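Aspergillopepsin II heavy chain (Aspergillus niger var. macrosporus, PDB 1Y43) is the heavy chain of an acid-acting glutamic-type endopeptidase of the peptidase G1 family, which cleaves proteins. Local coordinates at residues S156-E160 against T169-V173; E3-A7 against V119-F124. All coordinates share one frame; numbering follows the deposited sequence.

Interaction 1 (S156-E160 against T169-V173)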
loop_
_atom_site.group_PDB
_atom_site.type_symbol
_atom_site.label_atom_id
_atom_site.label_comp_id
_atom_site.label_asym_id
_atom_site.label_seq_id
_atom_site.Cartn_x
_atom_site.Cartn_y
_atom_site.Cartn_z
ATOM N N SER B 156 -17.509 -13.381 -4.454
ATOM C CA SER B 156 -16.783 -13.872 -3.291
ATOM C C SER B 156 -16.092 -12.733 -2.558
ATOM O O SER B 156 -15.390 -11.922 -3.171
ATOM C CB SER B 156 -15.728 -14.909 -3.699
ATOM O OG SER B 156 -16.328 -16.127 -4.115
ATOM N N VAL B 157 -16.347 -12.641 -1.260
ATOM C CA VAL B 157 -15.704 -11.635 -0.423
ATOM C C VAL B 157 -14.340 -12.254 -0.095
ATOM O O VAL B 157 -14.267 -13.390 0.398
ATOM C CB VAL B 157 -16.513 -11.390 0.871
ATOM C CG1 VAL B 157 -15.816 -10.365 1.738
ATOM C CG2 VAL B 157 -17.918 -10.914 0.511
ATOM N N LEU B 158 -13.262 -11.536 -0.384
ATOM C CA LEU B 158 -11.929 -12.081 -0.149
ATOM C C LEU B 158 -11.173 -11.485 1.030
ATOM O O LEU B 158 -10.116 -11.995 1.400
ATOM C CB LEU B 158 -11.084 -11.963 -1.423
ATOM C CG LEU B 158 -11.655 -12.571 -2.710
ATOM C CD1 LEU B 158 -10.743 -12.254 -3.871
ATOM C CD2 LEU B 158 -11.834 -14.068 -2.551
ATOM N N THR B 159 -11.695 -10.408 1.612
ATOM C CA THR B 159 -11.033 -9.770 2.751
ATOM C C THR B 159 -12.025 -9.196 3.753
ATOM O O THR B 159 -13.192 -8.941 3.425
ATOM C CB THR B 159 -10.107 -8.576 2.317
ATOM O OG1 THR B 159 -10.893 -7.536 1.721
ATOM C CG2 THR B 159 -9.046 -9.026 1.324
ATOM N N GLU B 160 -11.537 -9.008 4.973
ATOM C CA GLU B 160 -12.280 -8.388 6.058
ATOM C C GLU B 160 -11.293 -7.392 6.680
ATOM O O GLU B 160 -10.189 -7.766 7.087
ATOM C CB GLU B 160 -12.724 -9.416 7.102
ATOM C CG GLU B 160 -13.967 -10.191 6.698
ATOM C CD GLU B 160 -14.286 -11.342 7.650
ATOM O OE1 GLU B 160 -13.660 -11.409 8.747
ATOM O OE2 GLU B 160 -15.147 -12.198 7.297
ATOM N N THR B 169 -6.078 -3.492 10.016
ATOM C CA THR B 169 -5.823 -4.913 9.848
ATOM C C THR B 169 -6.675 -5.449 8.701
ATOM O O THR B 169 -7.883 -5.211 8.667
ATOM C CB THR B 169 -6.168 -5.718 11.134
ATOM O OG1 THR B 169 -5.316 -5.302 12.210
ATOM C CG2 THR B 169 -6.006 -7.210 10.904
ATOM N N VAL B 170 -6.029 -6.104 7.743
ATOM C CA VAL B 170 -6.715 -6.706 6.606
ATOM C C VAL B 170 -6.492 -8.205 6.718
ATOM O O VAL B 170 -5.349 -8.667 6.765
ATOM C CB VAL B 170 -6.141 -6.224 5.237
ATOM C CG1 VAL B 170 -6.894 -6.888 4.080
ATOM C CG2 VAL B 170 -6.219 -4.714 5.129
ATOM N N THR B 171 -7.583 -8.956 6.776
ATOM C CA THR B 171 -7.509 -10.407 6.895
ATOM C C THR B 171 -8.077 -11.089 5.651
ATOM O O THR B 171 -9.100 -10.665 5.099
ATOM C CB THR B 171 -8.298 -10.900 8.110
ATOM O OG1 THR B 171 -7.843 -10.216 9.282
ATOM C CG2 THR B 171 -8.102 -12.389 8.276
ATOM N N TYR B 172 -7.374 -12.109 5.178
ATOM C CA TYR B 172 -7.825 -12.851 4.014
ATOM C C TYR B 172 -8.977 -13.781 4.417
ATOM O O TYR B 172 -8.931 -14.435 5.458
ATOM C CB TYR B 172 -6.663 -13.644 3.406
ATOM C CG TYR B 172 -7.071 -14.471 2.200
ATOM C CD1 TYR B 172 -7.022 -13.936 0.924
ATOM C CD2 TYR B 172 -7.539 -15.777 2.348
ATOM C CE1 TYR B 172 -7.430 -14.663 -0.187
ATOM C CE2 TYR B 172 -7.949 -16.524 1.255
ATOM C CZ TYR B 172 -7.889 -15.949 -0.020
ATOM O OH TYR B 172 -8.281 -16.664 -1.123
ATOM N N VAL B 173 -10.010 -13.806 3.582
ATOM C CA VAL B 173 -11.202 -14.623 3.790
ATOM C C VAL B 173 -11.291 -15.621 2.626
ATOM O O VAL B 173 -11.245 -15.175 1.457
ATOM C CB VAL B 173 -12.491 -13.738 3.772
ATOM C CG1 VAL B 173 -13.711 -14.568 3.983
ATOM C CG2 VAL B 173 -12.417 -12.641 4.796
ATOM O OXT VAL B 173 -11.400 -16.838 2.880
HETATM O O HOH W 1 -9.718 -7.848 10.145
#
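The carbonyl oxygen E160 O is gripped twice, by the amide of T171 (T171 N to E160 O 2.9 Å) and by water 1, which donates to it and also hydrogen-bonds T171 OG1. The hydroxyl of T171 has a further partner in S126 OG of the adjoining strand. E160 N donates in return to T171 O, lying in the plane of that carbonyl, making an antiparallel hydrogen-bonded pair. At the chain end V173 N gives a nearly straight bond to L158 O (2.8 Å, 170° at the hydrogen), although it approaches from above the carbonyl plane. L158 O also stands obliquely off the Y172 ring, 3.7 Å from Y172 CD1. Between these pairs the non-hydrogen-bonded T159 and Y172 bring T159 CA to 3.2 Å from T171 O. T159 CB rests 4.0 Å from V170 CG1; a chi1 of 64° sets T159 OG1 between its backbone N and carbonyl carbon, turned to D150 and I151 of the next strand, and leaves CG2 opposite the carbonyl carbon. V173 CG2 reaches the E160 side chain, extended beyond CG, and crosses it at about a right angle (V173 CG2 to E160 CG 3.5 Å). Main-chain bonds thus chiefly join this hairpin, with T159 packing on V170 at one face and E160 CG on V173 CG2 at the other; the C-terminal valine is held by its amide and both methyls, while its carboxylate makes no hydrogen bond across the contact.

Interaction 2 (E3-A7 against V119-F124)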
loop_
_atom_site.group_PDB
_atom_site.type_symbol
_atom_site.label_atom_id
_atom_site.label_comp_id
_atom_site.label_asym_id
_atom_site.label_seq_id
_atom_site.Cartn_x
_atom_site.Cartn_y
_atom_site.Cartn_z
ATOM N N GLU B 3 0.360 -22.386 -10.821
ATOM C CA GLU B 3 -0.265 -21.026 -10.811
ATOM C C GLU B 3 0.406 -20.154 -9.749
ATOM O O GLU B 3 0.808 -20.652 -8.705
ATOM C CB GLU B 3 -1.763 -21.147 -10.528
ATOM C CG GLU B 3 -2.542 -19.857 -10.705
ATOM C CD GLU B 3 -4.040 -20.079 -10.608
ATOM O OE1 GLU B 3 -4.541 -21.104 -11.131
ATOM O OE2 GLU B 3 -4.726 -19.224 -10.010
ATOM N N GLU B 4 0.540 -18.865 -10.025
ATOM C CA GLU B 4 1.170 -17.957 -9.073
ATOM C C GLU B 4 0.141 -17.015 -8.471
ATOM O O GLU B 4 -0.691 -16.459 -9.182
ATOM C CB GLU B 4 2.276 -17.139 -9.738
ATOM C CG GLU B 4 3.036 -16.281 -8.754
ATOM C CD GLU B 4 4.293 -15.668 -9.330
ATOM O OE1 GLU B 4 4.655 -15.939 -10.504
ATOM O OE2 GLU B 4 4.933 -14.903 -8.588
ATOM N N TYR B 5 0.220 -16.836 -7.162
ATOM C CA TYR B 5 -0.697 -15.974 -6.435
ATOM C C TYR B 5 0.091 -14.854 -5.791
ATOM O O TYR B 5 1.136 -15.115 -5.208
ATOM C CB TYR B 5 -1.359 -16.771 -5.320
ATOM C CG TYR B 5 -2.120 -17.955 -5.812
ATOM C CD1 TYR B 5 -1.475 -19.160 -6.071
ATOM C CD2 TYR B 5 -3.485 -17.869 -6.038
ATOM C CE1 TYR B 5 -2.178 -20.255 -6.547
ATOM C CE2 TYR B 5 -4.204 -18.953 -6.513
ATOM C CZ TYR B 5 -3.546 -20.141 -6.766
ATOM O OH TYR B 5 -4.271 -21.207 -7.257
ATOM N N CYS B 6 -0.424 -13.631 -5.852
ATOM C CA CYS B 6 0.272 -12.494 -5.241
ATOM C C CYS B 6 -0.702 -11.547 -4.557
ATOM O O CYS B 6 -1.920 -11.628 -4.740
ATOM C CB CYS B 6 1.013 -11.665 -6.305
ATOM S SG CYS B 6 2.244 -12.516 -7.342
ATOM N N ALA B 7 -0.128 -10.602 -3.818
ATOM C CA ALA B 7 -0.868 -9.546 -3.140
ATOM C C ALA B 7 0.169 -8.455 -2.875
ATOM O O ALA B 7 1.364 -8.701 -2.997
ATOM C CB ALA B 7 -1.464 -10.060 -1.832
ATOM N N VAL B 119 -4.040 -10.208 -10.855
ATOM C CA VAL B 119 -3.240 -11.371 -10.513
ATOM C C VAL B 119 -4.043 -12.270 -9.552
ATOM O O VAL B 119 -4.896 -11.788 -8.802
ATOM C CB VAL B 119 -1.879 -10.934 -9.868
ATOM C CG1 VAL B 119 -2.083 -10.334 -8.491
ATOM C CG2 VAL B 119 -0.892 -12.084 -9.841
ATOM N N ALA B 120 -3.848 -13.582 -9.647
ATOM C CA ALA B 120 -4.544 -14.507 -8.752
ATOM C C ALA B 120 -4.154 -14.030 -7.362
ATOM O O ALA B 120 -2.966 -13.797 -7.090
ATOM C CB ALA B 120 -4.076 -15.934 -8.989
ATOM N N PHE B 121 -5.156 -13.856 -6.511
ATOM C CA PHE B 121 -4.973 -13.318 -5.168
ATOM C C PHE B 121 -4.475 -14.309 -4.113
ATOM O O PHE B 121 -5.130 -15.300 -3.814
ATOM C CB PHE B 121 -6.292 -12.683 -4.746
ATOM C CG PHE B 121 -6.161 -11.655 -3.674
ATOM C CD1 PHE B 121 -5.163 -10.679 -3.723
ATOM C CD2 PHE B 121 -7.068 -11.637 -2.629
ATOM C CE1 PHE B 121 -5.084 -9.688 -2.730
ATOM C CE2 PHE B 121 -7.003 -10.663 -1.633
ATOM C CZ PHE B 121 -6.012 -9.684 -1.681
ATOM N N ALA B 122 -3.312 -14.012 -3.536
ATOM C CA ALA B 122 -2.700 -14.870 -2.526
ATOM C C ALA B 122 -3.369 -14.817 -1.145
ATOM O O ALA B 122 -3.928 -13.794 -0.749
ATOM C CB ALA B 122 -1.222 -14.521 -2.384
ATOM N N ASP B 123 -3.321 -15.940 -0.429
ATOM C CA ASP B 123 -3.826 -15.988 0.944
ATOM C C ASP B 123 -2.612 -15.553 1.777
ATOM O O ASP B 123 -1.651 -16.303 1.943
ATOM C CB ASP B 123 -4.249 -17.403 1.336
ATOM C CG ASP B 123 -4.759 -17.487 2.769
ATOM O OD1 ASP B 123 -4.582 -16.529 3.557
ATOM O OD2 ASP B 123 -5.350 -18.524 3.115
ATOM N N PHE B 124 -2.653 -14.320 2.265
ATOM C CA PHE B 124 -1.569 -13.744 3.062
ATOM C C PHE B 124 -1.832 -13.820 4.567
ATOM O O PHE B 124 -1.087 -13.229 5.350
ATOM C CB PHE B 124 -1.362 -12.273 2.656
ATOM C CG PHE B 124 -2.642 -11.471 2.638
ATOM C CD1 PHE B 124 -3.144 -10.901 3.801
ATOM C CD2 PHE B 124 -3.372 -11.327 1.461
ATOM C CE1 PHE B 124 -4.358 -10.212 3.791
ATOM C CE2 PHE B 124 -4.583 -10.640 1.451
ATOM C CZ PHE B 124 -5.071 -10.082 2.613
HETATM O O HOH W 2 -1.864 -15.132 -11.757
#
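The two methyls of V119 pack on the C6 side chain: both come to C6 CB from one side, V119 CG1 and CG2 each 4.0 Å from it, and CG2 is equally near C6 SG. This follows from a chi1 of 69° in V119, which sets CG1 between its own amide nitrogen and carbonyl carbon and puts CG2 opposite the nitrogen, beside the carbonyl carbon. C6 SG is itself tied by the disulfide to C30 of the neighbouring strand. The methyl of A120 is hemmed in by three groups, lying 3.4 Å from E4 O, close to E3 OE2, and obliquely off the Y5 ring, where Y5 CD2 is 3.6 Å from A120 CB. Farther along, Y5 CB packs against A122 CB (3.7 Å).

The backbones share a brief parallel bridge, C6 with F121, after which the segments diverge. Here the start of strand 4-13 lies between strand 22-32, antiparallel, and the short strand 117-121, parallel, in a branched mixed sheet. C6 N donates to A120 O (2.8 Å), nearly in line with the carbonyl, and A122 N donates to C6 O (3.0 Å) from 57° out of the carbonyl plane. Water 2 extends the pairing, giving a bond to E4 O and accepting one from A120 N.

The CB of F121 leaves its backbone away from strand 4-13, but with chi1 at -158° the ring swings back, passing C6 O with CD1 and bringing F121 CE1 to 3.7 Å from A7 CB. F124 supplies a second ring to the same methyl, its CD2 being 4.0 Å from A7 CB. The two phenylalanines also touch each other, F121 CE2 lying in the plane of the F124 ring at its edge.

In the fold
From the N terminus, strand 4-13 starts in interaction 2, whose partner lies more than a hundred residues on; that contact thus closes a long loop holding most of the mixed sheet, the three-stranded sheet 62-92 and the C18-C101 disulfide. The chain then runs through strands 126-136 and 147-153 before interaction 1 closes the C-terminal hairpin at its open end. The two loops neither nest nor cross but follow in series. Their contacts nonetheless meet in space: Y172 packs on A122 and D123, and V170 on F124, so the segment leading from strand 117-121 into strand 126-136 packs on strand 168-172, joining two sheets of this concanavalin-clan fold where the chain passes between them.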